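Long-range contacts in melanin biosynthesis protein TyrA, putative (Shewanella oneidensis, PDB 2IIZ), which binds heme b and probably acts as a peroxidase of the dye-decolorizing (DyP-type) family: residues A[78-87]-A[171-182]; A[6-14]-A[301-309]. All blocks are in the same frame, centred on the assembly; numbering follows the deposited sequence.

Interaction 1. Residues A[78-87]-A[171-182]; sequences SRPEMLKPFP and EDPEFKGGSYIH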
loop_
_atom_site.group_PDB
_atom_site.type_symbol
_atom_site.label_atom_id
_atom_site.label_comp_id
_atom_site.label_asym_id
_atom_site.label_seq_id
_atom_site.Cartn_x
_atom_site.Cartn_y
_atom_site.Cartn_z
ATOM N N SER A 78 11.279 -3.038 36.383
ATOM C CA SER A 78 10.266 -2.011 36.597
ATOM C C SER A 78 9.177 -2.101 35.519
ATOM O O SER A 78 9.418 -2.643 34.449
ATOM C CB SER A 78 10.913 -0.623 36.552
ATOM O OG SER A 78 11.221 -0.244 35.206
ATOM N N ARG A 79 7.996 -1.557 35.818
ATOM C CA ARG A 79 6.803 -1.704 34.977
ATOM C C ARG A 79 5.833 -0.544 35.117
ATOM O O ARG A 79 5.656 -0.022 36.227
ATOM C CB ARG A 79 6.015 -2.921 35.411
ATOM C CG ARG A 79 6.390 -4.197 34.749
ATOM C CD ARG A 79 5.572 -5.307 35.358
ATOM N NE ARG A 79 4.152 -5.144 35.068
ATOM C CZ ARG A 79 3.540 -5.594 33.979
ATOM N NH1 ARG A 79 4.204 -6.251 33.037
ATOM N NH2 ARG A 79 2.245 -5.383 33.830
ATOM N N PRO A 80 5.192 -0.147 34.002
ATOM C CA PRO A 80 4.054 0.759 34.065
ATOM C C PRO A 80 2.987 0.196 35.002
ATOM O O PRO A 80 2.690 -1.001 34.956
ATOM C CB PRO A 80 3.524 0.792 32.618
ATOM C CG PRO A 80 4.638 0.326 31.766
ATOM C CD PRO A 80 5.520 -0.544 32.621
ATOM N N GLU A 81 2.431 1.065 35.842
ATOM C CA GLU A 81 1.522 0.677 36.916
ATOM C C GLU A 81 0.376 -0.225 36.438
ATOM O O GLU A 81 0.090 -1.257 37.046
ATOM C CB GLU A 81 0.949 1.942 37.577
ATOM C CG GLU A 81 0.060 1.668 38.793
ATOM C CD GLU A 81 -0.569 2.924 39.387
ATOM O OE1 GLU A 81 -0.852 3.896 38.640
ATOM O OE2 GLU A 81 -0.780 2.927 40.624
HETATM N N MSE A 82 -0.267 0.169 35.345
HETATM C CA MSE A 82 -1.527 -0.450 34.930
HETATM C C MSE A 82 -1.424 -1.408 33.745
HETATM O O MSE A 82 -2.444 -1.873 33.243
HETATM C CB MSE A 82 -2.541 0.647 34.616
HETATM C CG MSE A 82 -2.755 1.590 35.789
HETATM SE SE MSE A 82 -4.222 2.785 35.481
HETATM C CE MSE A 82 -5.680 1.473 35.654
ATOM N N LEU A 83 -0.207 -1.713 33.306
ATOM C CA LEU A 83 -0.014 -2.470 32.064
ATOM C C LEU A 83 -0.520 -3.916 32.135
ATOM O O LEU A 83 -0.206 -4.657 33.068
ATOM C CB LEU A 83 1.466 -2.463 31.660
ATOM C CG LEU A 83 1.817 -3.149 30.336
ATOM C CD1 LEU A 83 1.093 -2.489 29.189
ATOM C CD2 LEU A 83 3.316 -3.145 30.100
ATOM N N LYS A 84 -1.307 -4.303 31.133
ATOM C CA LYS A 84 -1.891 -5.632 31.066
ATOM C C LYS A 84 -2.299 -6.008 29.633
ATOM O O LYS A 84 -2.349 -5.136 28.737
ATOM C CB LYS A 84 -3.093 -5.731 32.021
ATOM C CG LYS A 84 -4.282 -4.815 31.708
ATOM C CD LYS A 84 -5.277 -4.838 32.888
ATOM C CE LYS A 84 -6.522 -4.001 32.603
ATOM N N PRO A 85 -2.592 -7.313 29.416
ATOM C CA PRO A 85 -2.911 -7.790 28.069
ATOM C C PRO A 85 -4.200 -7.192 27.500
ATOM O O PRO A 85 -4.948 -6.527 28.213
ATOM C CB PRO A 85 -3.030 -9.304 28.243
ATOM C CG PRO A 85 -2.397 -9.613 29.605
ATOM C CD PRO A 85 -2.634 -8.403 30.417
ATOM N N PHE A 86 -4.444 -7.423 26.218
ATOM C CA PHE A 86 -5.625 -6.887 25.583
ATOM C C PHE A 86 -6.807 -7.497 26.289
ATOM O O PHE A 86 -6.784 -8.690 26.614
ATOM C CB PHE A 86 -5.664 -7.212 24.090
ATOM C CG PHE A 86 -6.844 -6.610 23.361
ATOM C CD1 PHE A 86 -6.785 -5.310 22.872
ATOM C CD2 PHE A 86 -8.014 -7.351 23.165
ATOM C CE1 PHE A 86 -7.878 -4.752 22.195
ATOM C CE2 PHE A 86 -9.114 -6.805 22.488
ATOM C CZ PHE A 86 -9.051 -5.511 22.001
ATOM N N PRO A 87 -7.845 -6.684 26.542
ATOM C CA PRO A 87 -8.987 -7.194 27.291
ATOM C C PRO A 87 -9.995 -7.936 26.377
ATOM O O PRO A 87 -11.019 -7.379 25.969
ATOM C CB PRO A 87 -9.571 -5.917 27.903
ATOM C CG PRO A 87 -9.310 -4.867 26.829
ATOM C CD PRO A 87 -8.024 -5.266 26.161
ATOM N N GLU A 171 1.335 10.506 38.277
ATOM C CA GLU A 171 0.721 9.310 38.895
ATOM C C GLU A 171 1.710 8.135 38.855
ATOM O O GLU A 171 1.733 7.319 39.758
ATOM C CB GLU A 171 -0.564 8.829 38.177
ATOM C CG GLU A 171 -1.409 9.848 37.392
ATOM C CD GLU A 171 -0.773 10.279 36.093
ATOM O OE1 GLU A 171 -0.809 9.538 35.080
ATOM O OE2 GLU A 171 -0.225 11.393 36.091
ATOM N N ASP A 172 2.513 8.050 37.788
ATOM C CA ASP A 172 3.527 6.988 37.645
ATOM C C ASP A 172 4.868 7.606 37.216
ATOM O O ASP A 172 5.246 7.563 36.053
ATOM C CB ASP A 172 3.047 5.901 36.659
ATOM C CG ASP A 172 3.869 4.604 36.740
ATOM O OD1 ASP A 172 4.664 4.386 37.694
ATOM O OD2 ASP A 172 3.710 3.786 35.822
ATOM N N PRO A 173 5.597 8.186 38.175
ATOM C CA PRO A 173 6.743 9.029 37.838
ATOM C C PRO A 173 7.725 8.390 36.840
ATOM O O PRO A 173 8.123 9.042 35.861
ATOM C CB PRO A 173 7.415 9.264 39.197
ATOM C CG PRO A 173 6.326 9.102 40.196
ATOM C CD PRO A 173 5.389 8.078 39.631
ATOM N N GLU A 174 8.105 7.133 37.082
ATOM C CA GLU A 174 9.122 6.478 36.253
ATOM C C GLU A 174 8.734 6.431 34.769
ATOM O O GLU A 174 9.618 6.450 33.918
ATOM C CB GLU A 174 9.452 5.060 36.762
ATOM C CG GLU A 174 10.416 4.288 35.827
ATOM C CD GLU A 174 11.076 3.066 36.455
ATOM O OE1 GLU A 174 10.656 2.621 37.549
ATOM O OE2 GLU A 174 12.030 2.546 35.834
ATOM N N PHE A 175 7.432 6.379 34.478
ATOM C CA PHE A 175 6.924 6.223 33.094
ATOM C C PHE A 175 6.156 7.420 32.518
ATOM O O PHE A 175 5.487 7.309 31.479
ATOM C CB PHE A 175 6.070 4.957 33.019
ATOM C CG PHE A 175 6.823 3.727 33.406
ATOM C CD1 PHE A 175 7.564 3.032 32.455
ATOM C CD2 PHE A 175 6.807 3.269 34.718
ATOM C CE1 PHE A 175 8.272 1.899 32.798
ATOM C CE2 PHE A 175 7.513 2.132 35.080
ATOM C CZ PHE A 175 8.249 1.438 34.119
ATOM N N LYS A 176 6.261 8.561 33.182
ATOM C CA LYS A 176 5.726 9.825 32.683
ATOM C C LYS A 176 6.302 10.085 31.300
ATOM O O LYS A 176 7.500 9.899 31.076
ATOM C CB LYS A 176 6.085 10.970 33.652
ATOM C CG LYS A 176 5.769 12.380 33.154
ATOM C CD LYS A 176 5.943 13.446 34.258
ATOM C CE LYS A 176 6.096 14.853 33.661
ATOM N N GLY A 177 5.448 10.507 30.375
ATOM C CA GLY A 177 5.831 10.643 28.964
ATOM C C GLY A 177 5.432 9.442 28.112
ATOM O O GLY A 177 5.544 9.476 26.897
ATOM N N GLY A 178 4.962 8.376 28.748
ATOM C CA GLY A 178 4.546 7.170 28.035
ATOM C C GLY A 178 3.047 7.114 27.863
ATOM O O GLY A 178 2.321 7.821 28.549
ATOM N N SER A 179 2.587 6.268 26.939
ATOM C CA SER A 179 1.148 6.092 26.679
ATOM C C SER A 179 0.724 4.603 26.627
ATOM O O SER A 179 1.502 3.726 26.235
ATOM C CB SER A 179 0.793 6.808 25.363
ATOM O OG SER A 179 -0.593 6.810 25.109
ATOM N N TYR A 180 -0.514 4.322 27.025
ATOM C CA TYR A 180 -1.063 2.966 26.895
ATOM C C TYR A 180 -1.745 2.825 25.541
ATOM O O TYR A 180 -2.655 3.595 25.200
ATOM C CB TYR A 180 -2.030 2.632 28.032
ATOM C CG TYR A 180 -1.366 2.473 29.393
ATOM C CD1 TYR A 180 -0.770 1.274 29.769
ATOM C CD2 TYR A 180 -1.338 3.524 30.305
ATOM C CE1 TYR A 180 -0.156 1.131 31.033
ATOM C CE2 TYR A 180 -0.736 3.392 31.551
ATOM C CZ TYR A 180 -0.144 2.199 31.917
ATOM O OH TYR A 180 0.451 2.086 33.171
ATOM N N ILE A 181 -1.307 1.838 24.772
ATOM C CA ILE A 181 -1.741 1.715 23.391
ATOM C C ILE A 181 -2.501 0.416 23.143
ATOM O O ILE A 181 -2.105 -0.633 23.609
ATOM C CB ILE A 181 -0.519 1.863 22.457
ATOM C CG1 ILE A 181 0.103 3.244 22.729
ATOM C CG2 ILE A 181 -0.908 1.677 20.983
ATOM C CD1 ILE A 181 1.134 3.676 21.765
ATOM N N HIS A 182 -3.606 0.500 22.408
ATOM C CA HIS A 182 -4.367 -0.684 22.028
ATOM C C HIS A 182 -4.665 -0.605 20.538
ATOM O O HIS A 182 -5.012 0.464 20.014
ATOM C CB HIS A 182 -5.673 -0.774 22.796
ATOM C CG HIS A 182 -5.499 -1.003 24.269
ATOM N ND1 HIS A 182 -5.491 0.024 25.184
ATOM C CD2 HIS A 182 -5.326 -2.142 24.981
ATOM C CE1 HIS A 182 -5.319 -0.470 26.400
ATOM N NE2 HIS A 182 -5.217 -1.783 26.305
#

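Interaction 2. Residues A[6-14]-A[301-309]; sequences NMPREQLGV and APSLDFLMQ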
loop_
_atom_site.group_PDB
_atom_site.type_symbol
_atom_site.label_atom_id
_atom_site.label_comp_id
_atom_site.label_asym_id
_atom_site.label_seq_id
_atom_site.Cartn_x
_atom_site.Cartn_y
_atom_site.Cartn_z
ATOM N N ASN A 6 9.901 18.720 33.645
ATOM C CA ASN A 6 9.362 17.453 33.055
ATOM C C ASN A 6 10.366 16.735 32.140
ATOM O O ASN A 6 10.182 16.696 30.920
HETATM N N MSE A 7 11.414 16.169 32.753
HETATM C CA MSE A 7 12.568 15.576 32.036
HETATM C C MSE A 7 12.242 14.486 30.981
HETATM O O MSE A 7 12.949 14.383 29.983
HETATM C CB MSE A 7 13.605 15.037 33.051
HETATM C CG MSE A 7 15.015 14.687 32.474
HETATM SE SE MSE A 7 16.309 16.199 32.220
HETATM C CE MSE A 7 17.977 15.203 31.642
ATOM N N PRO A 8 11.188 13.670 31.182
ATOM C CA PRO A 8 11.025 12.655 30.159
ATOM C C PRO A 8 10.430 13.272 28.904
ATOM O O PRO A 8 9.629 14.209 28.992
ATOM C CB PRO A 8 10.046 11.654 30.787
ATOM C CG PRO A 8 9.826 12.107 32.181
ATOM C CD PRO A 8 10.144 13.557 32.207
ATOM N N ARG A 9 10.828 12.748 27.753
ATOM C CA ARG A 9 10.334 13.238 26.487
ATOM C C ARG A 9 9.469 12.180 25.839
ATOM O O ARG A 9 9.943 11.076 25.545
ATOM C CB ARG A 9 11.491 13.578 25.558
ATOM C CG ARG A 9 12.344 14.718 26.046
ATOM C CD ARG A 9 13.581 14.860 25.172
ATOM N NE ARG A 9 14.553 13.813 25.451
ATOM C CZ ARG A 9 15.636 13.566 24.725
ATOM N NH1 ARG A 9 15.921 14.283 23.641
ATOM N NH2 ARG A 9 16.446 12.581 25.092
ATOM N N GLU A 10 8.201 12.518 25.619
ATOM C CA GLU A 10 7.302 11.609 24.938
ATOM C C GLU A 10 7.753 11.445 23.490
ATOM O O GLU A 10 8.305 12.378 22.890
ATOM C CB GLU A 10 5.857 12.110 24.985
ATOM C CG GLU A 10 5.492 13.238 23.982
ATOM C CD GLU A 10 5.625 14.604 24.607
ATOM O OE1 GLU A 10 6.487 14.753 25.495
ATOM O OE2 GLU A 10 4.868 15.519 24.214
ATOM N N GLN A 11 7.520 10.259 22.939
ATOM C CA GLN A 11 7.741 10.034 21.521
ATOM C C GLN A 11 6.730 10.843 20.746
ATOM O O GLN A 11 5.564 10.947 21.134
ATOM C CB GLN A 11 7.617 8.557 21.177
ATOM C CG GLN A 11 8.730 7.738 21.781
ATOM C CD GLN A 11 8.682 6.306 21.360
ATOM O OE1 GLN A 11 8.850 5.995 20.189
ATOM N NE2 GLN A 11 8.454 5.419 22.311
ATOM N N LEU A 12 7.184 11.416 19.639
ATOM C CA LEU A 12 6.435 12.472 18.975
ATOM C C LEU A 12 5.234 11.954 18.206
ATOM O O LEU A 12 4.302 12.711 17.944
ATOM C CB LEU A 12 7.355 13.257 18.041
ATOM C CG LEU A 12 8.553 13.940 18.697
ATOM C CD1 LEU A 12 9.360 14.706 17.666
ATOM C CD2 LEU A 12 8.081 14.885 19.801
ATOM N N GLY A 13 5.243 10.676 17.845
ATOM C CA GLY A 13 4.169 10.127 17.002
ATOM C C GLY A 13 2.921 9.759 17.786
ATOM O O GLY A 13 1.912 9.417 17.207
ATOM N N VAL A 14 2.987 9.829 19.113
ATOM C CA VAL A 14 1.877 9.364 19.942
ATOM C C VAL A 14 0.713 10.307 19.839
ATOM O O VAL A 14 -0.435 9.865 19.677
ATOM C CB VAL A 14 2.246 9.266 21.425
ATOM C CG1 VAL A 14 1.024 8.821 22.233
ATOM C CG2 VAL A 14 3.387 8.261 21.630
ATOM N N ALA A 301 4.024 2.427 24.998
ATOM C CA ALA A 301 4.987 3.229 24.271
ATOM C C ALA A 301 5.645 4.161 25.281
ATOM O O ALA A 301 5.060 5.175 25.671
ATOM C CB ALA A 301 4.295 4.034 23.190
ATOM N N PRO A 302 6.863 3.828 25.721
ATOM C CA PRO A 302 7.448 4.726 26.720
ATOM C C PRO A 302 7.945 6.052 26.128
ATOM O O PRO A 302 7.879 6.287 24.914
ATOM C CB PRO A 302 8.619 3.912 27.294
ATOM C CG PRO A 302 8.532 2.537 26.668
ATOM C CD PRO A 302 7.764 2.706 25.404
ATOM N N SER A 303 8.427 6.903 27.017
ATOM C CA SER A 303 9.158 8.096 26.649
ATOM C C SER A 303 10.451 7.643 26.041
ATOM O O SER A 303 10.894 6.504 26.244
ATOM C CB SER A 303 9.451 8.971 27.884
ATOM O OG SER A 303 10.380 8.356 28.759
ATOM N N LEU A 304 11.056 8.551 25.289
ATOM C CA LEU A 304 12.325 8.288 24.639
ATOM C C LEU A 304 13.349 8.012 25.723
ATOM O O LEU A 304 14.155 7.085 25.627
ATOM C CB LEU A 304 12.742 9.502 23.811
ATOM C CG LEU A 304 13.921 9.296 22.864
ATOM C CD1 LEU A 304 13.639 8.190 21.854
ATOM C CD2 LEU A 304 14.236 10.586 22.148
ATOM N N ASP A 305 13.298 8.824 26.765
ATOM C CA ASP A 305 14.299 8.778 27.822
ATOM C C ASP A 305 14.330 7.443 28.548
ATOM O O ASP A 305 15.402 6.941 28.858
ATOM C CB ASP A 305 14.086 9.933 28.788
ATOM C CG ASP A 305 14.317 11.272 28.123
ATOM O OD1 ASP A 305 13.415 11.760 27.402
ATOM O OD2 ASP A 305 15.410 11.829 28.322
ATOM N N PHE A 306 13.165 6.861 28.815
ATOM C CA PHE A 306 13.133 5.512 29.373
ATOM C C PHE A 306 13.834 4.472 28.485
ATOM O O PHE A 306 14.650 3.678 28.965
ATOM C CB PHE A 306 11.712 5.019 29.625
ATOM C CG PHE A 306 11.688 3.645 30.207
ATOM C CD1 PHE A 306 11.808 3.462 31.578
ATOM C CD2 PHE A 306 11.574 2.532 29.388
ATOM C CE1 PHE A 306 11.802 2.191 32.133
ATOM C CE2 PHE A 306 11.563 1.264 29.921
ATOM C CZ PHE A 306 11.677 1.089 31.306
ATOM N N LEU A 307 13.502 4.480 27.194
ATOM C CA LEU A 307 14.054 3.504 26.251
ATOM C C LEU A 307 15.572 3.605 26.109
ATOM O O LEU A 307 16.246 2.594 25.872
ATOM C CB LEU A 307 13.413 3.684 24.878
ATOM C CG LEU A 307 11.943 3.274 24.767
ATOM C CD2 LEU A 307 11.811 1.765 24.867
HETATM N N MSE A 308 16.095 4.823 26.257
HETATM C CA MSE A 308 17.514 5.114 26.017
HETATM C C MSE A 308 18.492 4.831 27.171
HETATM O O MSE A 308 19.709 4.796 26.969
HETATM C CB MSE A 308 17.658 6.575 25.607
HETATM C CG MSE A 308 17.181 6.861 24.211
HETATM SE SE MSE A 308 17.626 8.687 23.822
HETATM C CE MSE A 308 17.317 8.649 22.044
ATOM N N GLN A 309 17.986 4.628 28.374
ATOM C CA GLN A 309 18.868 4.407 29.514
ATOM C C GLN A 309 19.601 3.047 29.494
ATOM O O GLN A 309 20.124 2.618 30.523
ATOM C CB GLN A 309 18.073 4.562 30.809
ATOM C CG GLN A 309 17.127 3.410 31.086
ATOM C CD GLN A 309 15.969 3.796 31.980
ATOM O OE1 GLN A 309 16.139 4.499 32.968
ATOM N NE2 GLN A 309 14.781 3.335 31.630
HETATM O O HOH W 1 6.002 8.368 24.558
#

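Interaction 1. Residues A[78-87]-A[171-182]
Phe175 lays one face of its ring against the peptide that enters Pro80. Pro80 CD stands 3.9 Å from the centroid of the Phe175 ring, 22° off its normal, a CH-pi contact, and Pro80 N lies over the same face. Farther along the loop, Tyr180 reaches out of its strand so that its OH accepts the backbone N-H of Met82 at 3.0 Å (159°), while Pro80 CB and Met82 CB pack against Tyr180 CZ and Leu83 CB meets the ring in plane at its edge. Next to it Asp172 OD2 takes the Glu81 N-H, also at 3.0 Å, from well above the carboxylate plane. Two successive N-H groups of the type I turn from Pro80 to Leu83 are thus bound by side chains of 171-182. At the outer end Ser78 OG donates to Glu174 OE2, 3.0 Å away. With chi1 at -165°, Asp172 swings its carboxylate away from its own N and toward the Glu81 N-H. Behind Phe175, Glu174 CG sits over the rim of the opposite face, and the type II turn from Phe175 to Gly178 leads into the strand bearing Tyr180. With a serine in place of Phe175, Pro80 would probably lose its aromatic platform and a gap is likely to open between Pro80 and the 175-178 turn. At the far end Phe86 CD1 touches His182 CD2 at 4.1 Å; His182 also stacks on Phe268, and its side chain lies about 7 Å from the heme. The loop thus runs beside strand 179-188, with Phe300 of strand 291-301 behind Pro80 and Leu83, Trp71 of helix 71-74 against Arg79, Pro80 and Leu83, and helix 266-276 against Phe86 and Pro87.

Interaction 2. Residues A[6-14]-A[301-309]
Asp305 OD1 is gripped twice by Arg9, by the backbone N at 2.8 Å and by NE at 3.1 Å. The two donors come from opposite faces of the carboxylate plane: the backbone N-H from 38° out of it, NE on the syn side and only 20° out. Arg9 CG is anti to the carbonyl carbon (chi1 -65°), and a bend at chi3 turns the guanidinium edge that carries NE and NH2 toward the Asp305 carboxylate; NH2 adds a weak bond to Asp305 OD2, and the salt bridge is therefore lopsided. One face of the guanidinium is covered by Leu304 CD2, 4.1 Å above its centre. The Arg9 carbonyl answers in the other direction, receiving Leu304 N at 2.8 Å, almost straight along C=O. Deeper in, the extended Gln11 side chain sends NE2 to Pro302 O at 2.8 Å, with the acceptor in the plane of the Gln11 amide. Pro302 O also accepts a hydrogen bond from a water that in turn accepts from Gln11 N, so both ends of Gln11 engage it, while Gln11 OE1 accepts from Val64 N of strand 61-67. Pro8 CB packs on Ser303, whose OG accepts from Phe306 N at 3.2 Å. Ser303 is the N-cap of helix 304-308, and its capping bond, together with the Arg9 carbonyl taking the Leu304 N-H, occupies amide groups of the first turn: an N-terminal tail fastened to the start of a C-terminal helix.

Both interactions bear on neighbouring strands of the large antiparallel sheet: interaction 1 uses the start of strand 179-188, and interaction 2 the end of strand 291-301 and the helix after it. They meet where Ser179 N probably bonds to Ala301 O, with Ile181 CD1 against Ala301 CB, and where Pro8 and Glu10 pack on the carbonyls of Lys176 and Gly177 in the 175-178 turn. Each is partly buried. In interaction 1 aromatic rings against Pro80 and Leu83 make up much of the buried part, with side-chain bonds to two loop amides, one serine-to-carboxylate bond, and its far end near the heme. Interaction 2, away from the annotated sites, relies on an ion pair at the surface and a buried glutamine bond with one water beside it. Phe306 also meets Phe175, joining the two.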